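Local coordinates for peptidoglycan recognition protein 3 (PDB 4Z8I), which probably hydrolyses the N-acetylmuramoyl-L-alanine amide bond of bacterial peptidoglycan as a zinc-containing amidase, which carries a chitin-binding domain, at residues Gln114-Met118 / Asp119-Tyr123; Val67-Ser70 / Glu71-Ser74; Glu24-Pro27 / His28-Asp31; Ser107-Val110 / Arg111-Gln114. All coordinates share one frame; numbering follows the deposited sequence.

From the N terminus, interaction 3 comes first, a tight turn in the loop before strand 33-34 of the disulfide-rich N-terminal region; its centre lies about 30 to 40 Å from the centres of the other three. Interaction 2 follows, where strand 66-67 gives way to the short helix 69-72 at one margin of the mixed sheet. Interactions 4 and 1 then run along helix 103-120, sharing Q114, so that one begins where the other ends; neither nests in another, and no contacts cross. Interaction 2 touches both: S74 OG meets Q114 NE2 at 3.0 Å, and W72 O meets R111 NH1 at 3.2 Å, tying the short helix to the long one.

Interaction 1: residues Gln114-Met118 / Asp119-Tyr123; sequences QNYHM and DGRGY
As helix 103-120 runs out, D119 N bonds back to N115 O (2.9 Å), Y116 O takes weak bonds from G120 N and R121 N, and H117 O receives Y123 N at 2.7 Å across a wider closing turn. G122, with phi of 83°, supplies the left-handed backbone conformation just before Y123. The R121 chain, kinked at chi2 and chi3, folds along Y116: its CG sits over one face of the phenol, toward the rim, and its NE is 3.7 Å from Y116 CE2. The two planes diverge by only 24°, and the hydroxyls of Y116 and Y123 lie over opposite faces of the guanidinium. H117 CB touches Y123 CD2 at 3.6 Å, while Y123 CE2 lies over a face of the imidazole, whose ND1 is bonded to G127 N. With H117 cut back to an alanine, Y123 would probably lose this ring partner and G127 N its acceptor. On another side of the helix, R75 forms a salt bridge with D119 OD2 and a hydrogen bond with N115 OD1. The whole is a helix C-terminus ended by a glycine of positive phi, with the R121 side chain about 8 Å from the zinc of the amidase domain.

Interaction 2: residues Val67-Ser70 / Glu71-Ser74; sequences VSKS and EWGS
Over one face of the W72 indole lies the backbone of K69, its CA 3.7 Å from the centroid of the five-membered ring in a CH-pi contact; S74 CB packs over the same face as K69 O, offset toward the rim. At the edge, in the ring plane, V67 O stands 3.5 Å from W72 CD1. With CG set between its backbone N and carbonyl carbon (chi1 61°), the indole folds back against S68 and K69 at the start of its short helix, and the K69 chain runs beside it in the same direction, CD 3.8 Å from W72 CZ2. S107, V110 and Q114 of helix 103-120 also pack on the indole, and NE1 is bonded to E140 O of strand 138-140. S68 precedes the helix, and its carbonyl is gripped twice: W72 N approaches S68 O nearly end-on, at 3.1 Å, whereas E71 N comes from above the carbonyl plane. E71 OE1 accepts a long, weak bond from S68 N, an arrangement reminiscent of a capping box, and is also salt-bridged to R65. At the other end, G73 has positive phi and S74 N closes a six-to-one bond to K69 O (2.7 Å, 170° at the hydrogen). The chemistry is thus divided: carbon and backbone cover the buried indole, while charges are matched at the periphery, K69 NZ by D125 and E71 by R65.

Interaction 3: residues Glu24-Pro27 / His28-Asp31; sequences ECNP and HAVD
N26 places its CG opposite the backbone N (chi1 -175°), which swings the amide forward over the next two residues and brings OD1 to the H28 backbone N at 3.3 Å. This is an Asx turn, and it is superimposed on a type I beta turn from N26 to A29, closed by A29 N bonding to N26 O at 3.0 Å. Both donors come from well above the plane of their carbonyl group, yet the N-H of each points fairly straight at its oxygen, at 162° for H28 and 157° for A29. P27, its phi restrained by the ring, occupies the first corner of the turn, and H28 the second. The imidazole of H28 folds back on the proline: P27 CB lies over one ring face, 4.0 Å from its centroid, in a CH-pi contact. At the imidazole edge, in its plane, N26 OD1 comes 3.6 Å from H28 CD2, the two side chains crossing at about a right angle. A leucine in place of N26 would probably leave the H28 backbone N without its side-chain acceptor and the turn held chiefly by the A29 bond. The loop belongs to the cysteine-rich N-terminal region, whose disulfide pattern is consistent with a hevein-like chitin-binding domain. Just before the turn C25 is bridged to C40, and beyond it D31 OD1 forms a salt bridge with R42. H28 ND1 reaches a weak hydrogen bond to S185 of helix 174-190, while A29 CB rests against N26 ND2, 3.6 Å away.

Interaction 4: residues Ser107-Val110 / Arg111-Gln114; sequences SLQV and RNIQ
S107 to R111 begins a run of regular alpha-helical contacts inside helix 103-120, the long helix that the amidase domain lays beside its mixed sheet. Four successive i-to-i+4 bonds hold it: R111 N to S107 O (3.1 Å), N112 N to L108 O, I113 N to Q109 O and Q114 N to V110 O (2.9 Å). Each is close to straight, about 160° at the hydrogen. The buried side carries S107 and V110, which pack on W72 of helix 69-72 and on Y139 of strand 138-140; I113 packs against I126 and S95. S107 OG is bonded back to Q103 O within the same helix. On the flank, the R111 chain, bent at chi2 and chi3, doubles back along the helix. Its guanidinium thereby lies flat across the preceding turn, with L108 CA over the centre of one face, 3.7 Å from R111 CZ, and the L108 and R111 side chains cross at about a right angle. NH1 goes on to bond W72 O, which joins the two helices through a backbone carbonyl. On another flank the modelled amides of Q109 and N112 meet through two oxygens, Q109 OE1 and N112 OD1, 3.5 Å apart, with no hydrogen bond between them. The hydrocarbon of I113 sits beside Q109, its CG1 4.2 Å from Q109 NE2 and 3.4 Å from Q109 O.

Interaction 1: residues Gln114-Met118 / Asp119-Tyr123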
ATOM      1  N   GLN A 114     -10.425  15.466   2.270  1.00 31.42           N
ATOM      2  CA  GLN A 114     -10.729  15.571   3.691  1.00 39.53           C
ATOM      3  C   GLN A 114     -11.808  16.619   3.922  1.00 28.01           C
ATOM      4  O   GLN A 114     -12.784  16.365   4.624  1.00 20.63           O
ATOM      5  CB  GLN A 114      -9.470  15.923   4.492  1.00 36.27           C
ATOM      6  CG  GLN A 114      -9.691  15.970   6.001  1.00 27.75           C
ATOM      7  CD  GLN A 114      -8.433  16.324   6.774  1.00 35.66           C
ATOM      8  OE1 GLN A 114      -7.834  17.378   6.561  1.00 46.53           O
ATOM      9  NE2 GLN A 114      -8.028  15.443   7.682  1.00 28.07           N
ATOM     10  N   ASN A 115     -11.632  17.794   3.325  1.00 30.05           N
ATOM     11  CA  ASN A 115     -12.615  18.862   3.455  1.00 21.26           C
ATOM     12  C   ASN A 115     -13.988  18.450   2.938  1.00 33.33           C
ATOM     13  O   ASN A 115     -15.009  18.836   3.495  1.00 41.52           O
ATOM     14  CB  ASN A 115     -12.137  20.129   2.741  1.00 26.02           C
ATOM     15  CG  ASN A 115     -10.947  20.767   3.425  1.00 29.07           C
ATOM     16  OD1 ASN A 115     -10.631  20.455   4.575  1.00 36.24           O
ATOM     17  ND2 ASN A 115     -10.289  21.681   2.725  1.00 26.47           N
ATOM     18  N   TYR A 116     -14.007  17.658   1.873  1.00 32.49           N
ATOM     19  CA  TYR A 116     -15.261  17.155   1.328  1.00 27.15           C
ATOM     20  C   TYR A 116     -15.925  16.165   2.279  1.00 33.97           C
ATOM     21  O   TYR A 116     -17.138  16.208   2.477  1.00 38.89           O
ATOM     22  CB  TYR A 116     -15.037  16.514  -0.046  1.00 24.92           C
ATOM     23  CG  TYR A 116     -16.231  15.754  -0.580  1.00 33.98           C
ATOM     24  CD1 TYR A 116     -17.470  16.365  -0.712  1.00 31.80           C
ATOM     25  CD2 TYR A 116     -16.112  14.427  -0.972  1.00 45.36           C
ATOM     26  CE1 TYR A 116     -18.557  15.674  -1.206  1.00 30.63           C
ATOM     27  CE2 TYR A 116     -17.190  13.730  -1.469  1.00 34.74           C
ATOM     28  CZ  TYR A 116     -18.410  14.358  -1.583  1.00 37.67           C
ATOM     29  OH  TYR A 116     -19.491  13.664  -2.076  1.00 53.26           O
ATOM     30  N   HIS A 117     -15.134  15.277   2.869  1.00 37.65           N
ATOM     31  CA  HIS A 117     -15.679  14.280   3.787  1.00 44.01           C
ATOM     32  C   HIS A 117     -16.173  14.884   5.102  1.00 47.27           C
ATOM     33  O   HIS A 117     -17.205  14.475   5.631  1.00 50.52           O
ATOM     34  CB  HIS A 117     -14.652  13.182   4.068  1.00 34.35           C
ATOM     35  CG  HIS A 117     -14.480  12.217   2.940  1.00 32.12           C
ATOM     36  ND1 HIS A 117     -13.563  11.189   2.975  1.00 38.78           N
ATOM     37  CD2 HIS A 117     -15.110  12.119   1.745  1.00 29.10           C
ATOM     38  CE1 HIS A 117     -13.635  10.500   1.851  1.00 31.73           C
ATOM     39  NE2 HIS A 117     -14.566  11.043   1.087  1.00 36.64           N
ATOM     40  N   MET A 118     -15.435  15.858   5.622  1.00 31.13           N
ATOM     41  CA  MET A 118     -15.762  16.462   6.906  1.00 39.81           C
ATOM     42  C   MET A 118     -16.819  17.569   6.809  1.00 45.54           C
ATOM     43  O   MET A 118     -17.735  17.628   7.630  1.00 52.70           O
ATOM     44  CB  MET A 118     -14.494  16.989   7.584  1.00 42.08           C
ATOM     45  CG  MET A 118     -13.426  15.928   7.784  1.00 41.11           C
ATOM     46  SD  MET A 118     -12.022  16.527   8.734  1.00 46.03           S
ATOM     47  CE  MET A 118     -12.846  16.968  10.264  1.00 23.87           C
ATOM     48  N   ASP A 119     -16.697  18.440   5.812  1.00 35.83           N
ATOM     49  CA  ASP A 119     -17.622  19.567   5.670  1.00 41.81           C
ATOM     50  C   ASP A 119     -18.825  19.255   4.778  1.00 34.85           C
ATOM     51  O   ASP A 119     -19.936  19.724   5.035  1.00 37.01           O
ATOM     52  CB  ASP A 119     -16.890  20.808   5.146  1.00 22.74           C
ATOM     53  CG  ASP A 119     -15.812  21.297   6.095  1.00 43.46           C
ATOM     54  OD1 ASP A 119     -16.022  21.234   7.324  1.00 51.08           O
ATOM     55  OD2 ASP A 119     -14.749  21.741   5.613  1.00 42.84           O
ATOM     56  N   GLY A 120     -18.603  18.464   3.733  1.00 24.38           N
ATOM     57  CA  GLY A 120     -19.668  18.120   2.808  1.00 31.62           C
ATOM     58  C   GLY A 120     -20.507  16.942   3.271  1.00 34.23           C
ATOM     59  O   GLY A 120     -21.728  16.943   3.114  1.00 38.56           O
ATOM     60  N   ARG A 121     -19.857  15.937   3.848  1.00 33.61           N
ATOM     61  CA  ARG A 121     -20.556  14.724   4.255  1.00 33.95           C
ATOM     62  C   ARG A 121     -20.659  14.563   5.774  1.00 32.23           C
ATOM     63  O   ARG A 121     -21.429  13.738   6.263  1.00 38.88           O
ATOM     64  CB  ARG A 121     -19.907  13.492   3.621  1.00 49.02           C
ATOM     65  CG  ARG A 121     -19.862  13.554   2.101  1.00 46.54           C
ATOM     66  CD  ARG A 121     -20.145  12.202   1.467  1.00 65.24           C
ATOM     67  NE  ARG A 121     -18.939  11.565   0.945  1.00 77.52           N
ATOM     68  CZ  ARG A 121     -18.929  10.398   0.308  1.00 90.68           C
ATOM     69  NH1 ARG A 121     -20.063   9.737   0.113  1.00 88.03           N
ATOM     70  NH2 ARG A 121     -17.787   9.890  -0.137  1.00 94.05           N
ATOM     71  N   GLY A 122     -19.887  15.348   6.516  1.00 23.25           N
ATOM     72  CA  GLY A 122     -19.983  15.336   7.967  1.00 34.11           C
ATOM     73  C   GLY A 122     -19.197  14.244   8.675  1.00 30.19           C
ATOM     74  O   GLY A 122     -19.498  13.901   9.821  1.00 40.45           O
ATOM     75  N   TYR A 123     -18.187  13.698   8.005  1.00 25.48           N
ATOM     76  CA  TYR A 123     -17.343  12.676   8.613  1.00 31.57           C
ATOM     77  C   TYR A 123     -16.487  13.298   9.717  1.00 37.96           C
ATOM     78  O   TYR A 123     -16.273  14.511   9.737  1.00 34.19           O
ATOM     79  CB  TYR A 123     -16.431  12.016   7.570  1.00 31.38           C
ATOM     80  CG  TYR A 123     -17.126  11.172   6.515  1.00 39.22           C
ATOM     81  CD1 TYR A 123     -18.511  11.140   6.404  1.00 49.67           C
ATOM     82  CD2 TYR A 123     -16.384  10.400   5.631  1.00 41.37           C
ATOM     83  CE1 TYR A 123     -19.131  10.372   5.440  1.00 29.56           C
ATOM     84  CE2 TYR A 123     -16.996   9.628   4.668  1.00 37.87           C
ATOM     85  CZ  TYR A 123     -18.368   9.617   4.579  1.00 40.33           C
ATOM     86  OH  TYR A 123     -18.979   8.845   3.619  1.00 44.76           O
TER

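Interaction 2: residues Val67-Ser70 / Glu71-Ser74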
ATOM      1  N   VAL A  67       3.509   9.781   3.863  1.00 31.35           N
ATOM      2  CA  VAL A  67       3.360  11.192   4.197  1.00 30.01           C
ATOM      3  C   VAL A  67       2.345  11.324   5.328  1.00 36.56           C
ATOM      4  O   VAL A  67       1.167  11.013   5.147  1.00 44.91           O
ATOM      5  CB  VAL A  67       2.873  12.010   2.984  1.00 42.29           C
ATOM      6  CG1 VAL A  67       2.706  13.471   3.355  1.00 51.28           C
ATOM      7  CG2 VAL A  67       3.841  11.872   1.824  1.00 22.01           C
ATOM      8  N   SER A  68       2.799  11.774   6.493  1.00 30.55           N
ATOM      9  CA  SER A  68       1.916  11.881   7.652  1.00 38.22           C
ATOM     10  C   SER A  68       0.910  13.015   7.490  1.00 44.26           C
ATOM     11  O   SER A  68       1.059  13.870   6.615  1.00 30.10           O
ATOM     12  CB  SER A  68       2.724  12.086   8.933  1.00 21.74           C
ATOM     13  OG  SER A  68       3.278  13.389   8.985  1.00 54.46           O
ATOM     14  N   LYS A  69      -0.109  13.012   8.345  1.00 42.82           N
ATOM     15  CA  LYS A  69      -1.165  14.019   8.301  1.00 33.46           C
ATOM     16  C   LYS A  69      -0.615  15.436   8.458  1.00 41.48           C
ATOM     17  O   LYS A  69      -1.058  16.362   7.780  1.00 38.93           O
ATOM     18  CB  LYS A  69      -2.223  13.729   9.370  1.00 33.35           C
ATOM     19  CG  LYS A  69      -2.923  12.391   9.187  1.00 40.84           C
ATOM     20  CD  LYS A  69      -4.441  12.511   9.260  1.00 47.86           C
ATOM     21  CE  LYS A  69      -4.921  12.738  10.679  1.00 45.88           C
ATOM     22  NZ  LYS A  69      -6.387  12.506  10.801  1.00 31.93           N
ATOM     23  N   SER A  70       0.366  15.597   9.340  1.00 26.51           N
ATOM     24  CA  SER A  70       0.991  16.899   9.545  1.00 30.66           C
ATOM     25  C   SER A  70       1.831  17.321   8.342  1.00 35.68           C
ATOM     26  O   SER A  70       2.081  18.509   8.139  1.00 32.72           O
ATOM     27  CB  SER A  70       1.858  16.887  10.806  1.00 35.07           C
ATOM     28  OG  SER A  70       2.961  16.016  10.649  1.00 60.00           O
ATOM     29  N   GLU A  71       2.266  16.351   7.543  1.00 40.93           N
ATOM     30  CA  GLU A  71       3.075  16.660   6.368  1.00 37.98           C
ATOM     31  C   GLU A  71       2.238  17.070   5.162  1.00 44.67           C
ATOM     32  O   GLU A  71       2.663  17.914   4.374  1.00 56.99           O
ATOM     33  CB  GLU A  71       3.988  15.492   6.000  1.00 38.30           C
ATOM     34  CG  GLU A  71       5.087  15.214   7.012  1.00 42.90           C
ATOM     35  CD  GLU A  71       6.080  14.186   6.513  1.00 60.39           C
ATOM     36  OE1 GLU A  71       6.000  13.018   6.949  1.00 61.92           O
ATOM     37  OE2 GLU A  71       6.941  14.547   5.682  1.00 74.37           O
ATOM     38  N   TRP A  72       1.058  16.472   5.006  1.00 46.88           N
ATOM     39  CA  TRP A  72       0.181  16.862   3.901  1.00 35.64           C
ATOM     40  C   TRP A  72      -0.793  17.969   4.280  1.00 30.68           C
ATOM     41  O   TRP A  72      -1.575  18.424   3.451  1.00 51.96           O
ATOM     42  CB  TRP A  72      -0.534  15.668   3.237  1.00 37.29           C
ATOM     43  CG  TRP A  72      -1.462  14.830   4.091  1.00 37.98           C
ATOM     44  CD1 TRP A  72      -1.190  13.607   4.637  1.00 33.22           C
ATOM     45  CD2 TRP A  72      -2.824  15.122   4.433  1.00 28.90           C
ATOM     46  NE1 TRP A  72      -2.286  13.134   5.315  1.00 31.70           N
ATOM     47  CE2 TRP A  72      -3.303  14.044   5.206  1.00 38.33           C
ATOM     48  CE3 TRP A  72      -3.680  16.196   4.175  1.00 44.87           C
ATOM     49  CZ2 TRP A  72      -4.599  14.011   5.720  1.00 48.95           C
ATOM     50  CZ3 TRP A  72      -4.968  16.158   4.685  1.00 39.08           C
ATOM     51  CH2 TRP A  72      -5.414  15.076   5.447  1.00 20.24           C
ATOM     52  N   GLY A  73      -0.725  18.410   5.531  1.00 32.34           N
ATOM     53  CA  GLY A  73      -1.489  19.563   5.966  1.00 24.78           C
ATOM     54  C   GLY A  73      -2.892  19.258   6.442  1.00 38.32           C
ATOM     55  O   GLY A  73      -3.820  20.026   6.188  1.00 57.43           O
ATOM     56  N   SER A  74      -3.046  18.140   7.141  1.00 35.21           N
ATOM     57  CA  SER A  74      -4.343  17.751   7.678  1.00 33.93           C
ATOM     58  C   SER A  74      -4.870  18.798   8.640  1.00 45.11           C
ATOM     59  O   SER A  74      -4.096  19.498   9.297  1.00 55.90           O
ATOM     60  CB  SER A  74      -4.234  16.410   8.400  1.00 33.19           C
ATOM     61  OG  SER A  74      -5.454  16.062   9.026  1.00 41.44           O
TER

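Interaction 3: residues Glu24-Pro27 / His28-Asp31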
ATOM      1  N   GLU A  24      18.928  -9.475  -6.819  1.00 57.94           N
ATOM      2  CA  GLU A  24      18.441  -9.046  -5.515  1.00 52.76           C
ATOM      3  C   GLU A  24      17.391  -9.997  -4.954  1.00 50.64           C
ATOM      4  O   GLU A  24      17.290 -11.147  -5.378  1.00 48.65           O
ATOM      5  CB  GLU A  24      17.884  -7.624  -5.602  1.00 62.00           C
ATOM      6  CG  GLU A  24      18.862  -6.623  -6.201  1.00 61.58           C
ATOM      7  CD  GLU A  24      18.318  -5.207  -6.223  1.00 68.65           C
ATOM      8  OE1 GLU A  24      17.128  -5.015  -5.890  1.00 53.30           O
ATOM      9  OE2 GLU A  24      19.087  -4.287  -6.573  1.00 70.46           O
ATOM     10  N   CYS A  25      16.613  -9.511  -3.993  1.00 30.91           N
ATOM     11  CA  CYS A  25      15.576 -10.325  -3.374  1.00 40.14           C
ATOM     12  C   CYS A  25      14.287  -9.531  -3.203  1.00 39.01           C
ATOM     13  O   CYS A  25      14.319  -8.327  -2.950  1.00 46.13           O
ATOM     14  CB  CYS A  25      16.052 -10.868  -2.024  1.00 36.20           C
ATOM     15  SG  CYS A  25      17.372 -12.104  -2.140  1.00 61.10           S
ATOM     16  N   ASN A  26      13.158 -10.217  -3.352  1.00 39.05           N
ATOM     17  CA  ASN A  26      11.839  -9.619  -3.176  1.00 47.21           C
ATOM     18  C   ASN A  26      11.646  -9.094  -1.755  1.00 62.34           C
ATOM     19  O   ASN A  26      11.571  -9.878  -0.808  1.00 71.37           O
ATOM     20  CB  ASN A  26      10.762 -10.655  -3.510  1.00 45.99           C
ATOM     21  CG  ASN A  26       9.358 -10.085  -3.463  1.00 54.84           C
ATOM     22  OD1 ASN A  26       9.161  -8.871  -3.431  1.00 70.14           O
ATOM     23  ND2 ASN A  26       8.370 -10.969  -3.471  1.00 56.51           N
ATOM     24  N   PRO A  27      11.560  -7.762  -1.607  1.00 64.96           N
ATOM     25  CA  PRO A  27      11.473  -7.098  -0.300  1.00 52.40           C
ATOM     26  C   PRO A  27      10.240  -7.537   0.473  1.00 46.29           C
ATOM     27  O   PRO A  27      10.221  -7.496   1.702  1.00 46.34           O
ATOM     28  CB  PRO A  27      11.337  -5.615  -0.669  1.00 33.20           C
ATOM     29  CG  PRO A  27      11.872  -5.506  -2.050  1.00 30.96           C
ATOM     30  CD  PRO A  27      11.519  -6.795  -2.718  1.00 47.71           C
ATOM     31  N   HIS A  28       9.221  -7.966  -0.259  1.00 41.49           N
ATOM     32  CA  HIS A  28       7.930  -8.277   0.330  1.00 37.43           C
ATOM     33  C   HIS A  28       7.746  -9.782   0.481  1.00 30.97           C
ATOM     34  O   HIS A  28       6.648 -10.265   0.756  1.00 55.63           O
ATOM     35  CB  HIS A  28       6.831  -7.655  -0.526  1.00 53.89           C
ATOM     36  CG  HIS A  28       7.156  -6.268  -0.985  1.00 60.51           C
ATOM     37  ND1 HIS A  28       6.726  -5.142  -0.317  1.00 55.80           N
ATOM     38  CD2 HIS A  28       7.895  -5.824  -2.031  1.00 67.82           C
ATOM     39  CE1 HIS A  28       7.174  -4.065  -0.938  1.00 62.56           C
ATOM     40  NE2 HIS A  28       7.887  -4.452  -1.980  1.00 71.61           N
ATOM     41  N   ALA A  29       8.842 -10.514   0.304  1.00 41.23           N
ATOM     42  CA  ALA A  29       8.864 -11.956   0.519  1.00 38.62           C
ATOM     43  C   ALA A  29       9.447 -12.268   1.888  1.00 40.03           C
ATOM     44  O   ALA A  29      10.181 -11.460   2.453  1.00 53.03           O
ATOM     45  CB  ALA A  29       9.688 -12.633  -0.559  1.00 28.45           C
ATOM     46  N   VAL A  30       9.129 -13.446   2.417  1.00 45.14           N
ATOM     47  CA  VAL A  30       9.698 -13.891   3.685  1.00 37.20           C
ATOM     48  C   VAL A  30      11.223 -14.039   3.565  1.00 52.68           C
ATOM     49  O   VAL A  30      11.964 -13.706   4.493  1.00 46.47           O
ATOM     50  CB  VAL A  30       9.030 -15.204   4.177  1.00 38.17           C
ATOM     51  CG1 VAL A  30       9.091 -16.278   3.103  1.00 68.17           C
ATOM     52  CG2 VAL A  30       9.675 -15.697   5.458  1.00 46.65           C
ATOM     53  N   ASP A  31      11.680 -14.509   2.406  1.00 54.20           N
ATOM     54  CA  ASP A  31      13.109 -14.620   2.124  1.00 46.15           C
ATOM     55  C   ASP A  31      13.630 -13.385   1.389  1.00 37.60           C
ATOM     56  O   ASP A  31      13.787 -13.402   0.167  1.00 43.30           O
ATOM     57  CB  ASP A  31      13.402 -15.878   1.295  1.00 28.91           C
ATOM     58  CG  ASP A  31      13.055 -17.161   2.031  1.00 53.77           C
ATOM     59  OD1 ASP A  31      13.690 -17.445   3.069  1.00 47.69           O
ATOM     60  OD2 ASP A  31      12.157 -17.892   1.564  1.00 55.55           O
TER

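Interaction 4: residues Ser107-Val110 / Arg111-Gln114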
ATOM      1  N   SER A 107      -0.870  16.280  -1.943  1.00 41.38           N
ATOM      2  CA  SER A 107      -1.193  16.750  -0.631  1.00 39.60           C
ATOM      3  C   SER A 107      -2.373  17.676  -0.660  1.00 40.25           C
ATOM      4  O   SER A 107      -3.219  17.611   0.186  1.00 38.61           O
ATOM      5  CB  SER A 107       0.008  17.410  -0.009  1.00 31.11           C
ATOM      6  OG  SER A 107       0.995  16.456   0.174  1.00 44.42           O
ATOM      7  N   LEU A 108      -2.420  18.540  -1.650  1.00 35.45           N
ATOM      8  CA  LEU A 108      -3.555  19.399  -1.812  1.00 46.86           C
ATOM      9  C   LEU A 108      -4.773  18.566  -2.078  1.00 45.90           C
ATOM     10  O   LEU A 108      -5.801  18.817  -1.533  1.00 42.79           O
ATOM     11  CB  LEU A 108      -3.354  20.388  -2.945  1.00 20.00           C
ATOM     12  CG  LEU A 108      -4.553  21.285  -3.219  1.00 20.00           C
ATOM     13  CD1 LEU A 108      -5.767  20.560  -3.706  1.00 20.00           C
ATOM     14  CD2 LEU A 108      -4.900  22.171  -2.081  1.00 20.00           C
ATOM     15  N   GLN A 109      -4.641  17.555  -2.905  1.00 35.30           N
ATOM     16  CA  GLN A 109      -5.767  16.742  -3.261  1.00 40.77           C
ATOM     17  C   GLN A 109      -6.337  16.020  -2.067  1.00 38.53           C
ATOM     18  O   GLN A 109      -7.509  15.944  -1.912  1.00 42.67           O
ATOM     19  CB  GLN A 109      -5.393  15.782  -4.367  1.00 25.36           C
ATOM     20  CG  GLN A 109      -6.572  15.202  -5.100  1.00 33.58           C
ATOM     21  CD  GLN A 109      -7.601  16.225  -5.462  1.00 42.88           C
ATOM     22  OE1 GLN A 109      -7.289  17.279  -5.920  1.00 47.60           O
ATOM     23  NE2 GLN A 109      -8.824  15.903  -5.266  1.00 42.51           N
ATOM     24  N   VAL A 110      -5.488  15.512  -1.215  1.00 24.92           N
ATOM     25  CA  VAL A 110      -5.902  14.879   0.034  1.00 27.05           C
ATOM     26  C   VAL A 110      -6.625  15.875   0.943  1.00 24.13           C
ATOM     27  O   VAL A 110      -7.629  15.538   1.570  1.00 33.53           O
ATOM     28  CB  VAL A 110      -4.706  14.268   0.787  1.00 35.31           C
ATOM     29  CG1 VAL A 110      -5.149  13.716   2.128  1.00 19.96           C
ATOM     30  CG2 VAL A 110      -4.073  13.173  -0.038  1.00 20.37           C
ATOM     31  N   ARG A 111      -6.113  17.100   1.005  1.00 41.17           N
ATOM     32  CA  ARG A 111      -6.739  18.156   1.799  1.00 47.00           C
ATOM     33  C   ARG A 111      -8.167  18.431   1.315  1.00 49.12           C
ATOM     34  O   ARG A 111      -9.093  18.606   2.115  1.00 48.83           O
ATOM     35  CB  ARG A 111      -5.893  19.430   1.728  1.00 42.69           C
ATOM     36  CG  ARG A 111      -5.350  19.899   3.072  1.00 47.21           C
ATOM     37  CD  ARG A 111      -3.931  20.436   2.950  1.00 29.25           C
ATOM     38  NE  ARG A 111      -3.793  21.423   1.883  1.00 42.91           N
ATOM     39  CZ  ARG A 111      -2.722  21.534   1.102  1.00 38.66           C
ATOM     40  NH1 ARG A 111      -1.691  20.715   1.263  1.00 40.80           N
ATOM     41  NH2 ARG A 111      -2.684  22.459   0.155  1.00 38.09           N
ATOM     42  N   ASN A 112      -8.330  18.456  -0.003  1.00 32.79           N
ATOM     43  CA  ASN A 112      -9.633  18.615  -0.631  1.00 23.45           C
ATOM     44  C   ASN A 112     -10.573  17.478  -0.273  1.00 31.42           C
ATOM     45  O   ASN A 112     -11.728  17.712   0.086  1.00 32.91           O
ATOM     46  CB  ASN A 112      -9.505  18.667  -2.157  1.00 21.96           C
ATOM     47  CG  ASN A 112      -8.804  19.903  -2.668  1.00 28.37           C
ATOM     48  OD1 ASN A 112      -8.344  19.906  -3.810  1.00 32.83           O
ATOM     49  ND2 ASN A 112      -8.740  20.953  -1.869  1.00 28.04           N
ATOM     50  N   ILE A 113     -10.080  16.247  -0.383  1.00 24.13           N
ATOM     51  CA  ILE A 113     -10.899  15.081  -0.077  1.00 30.10           C
ATOM     52  C   ILE A 113     -11.342  15.090   1.387  1.00 29.20           C
ATOM     53  O   ILE A 113     -12.498  14.789   1.704  1.00 32.25           O
ATOM     54  CB  ILE A 113     -10.174  13.768  -0.435  1.00 32.65           C
ATOM     55  CG1 ILE A 113      -9.980  13.679  -1.950  1.00 20.63           C
ATOM     56  CG2 ILE A 113     -10.962  12.566   0.055  1.00 36.45           C
ATOM     57  CD1 ILE A 113      -9.333  12.393  -2.419  1.00 20.57           C
ATOM     58  N   GLN A 114     -10.425  15.466   2.270  1.00 31.42           N
ATOM     59  CA  GLN A 114     -10.729  15.571   3.691  1.00 39.53           C
ATOM     60  C   GLN A 114     -11.808  16.619   3.922  1.00 28.01           C
ATOM     61  O   GLN A 114     -12.784  16.365   4.624  1.00 20.63           O
ATOM     62  CB  GLN A 114      -9.470  15.923   4.492  1.00 36.27           C
ATOM     63  CG  GLN A 114      -9.691  15.970   6.001  1.00 27.75           C
ATOM     64  CD  GLN A 114      -8.433  16.324   6.774  1.00 35.66           C
ATOM     65  OE1 GLN A 114      -7.834  17.378   6.561  1.00 46.53           O
ATOM     66  NE2 GLN A 114      -8.028  15.443   7.682  1.00 28.07           N
TER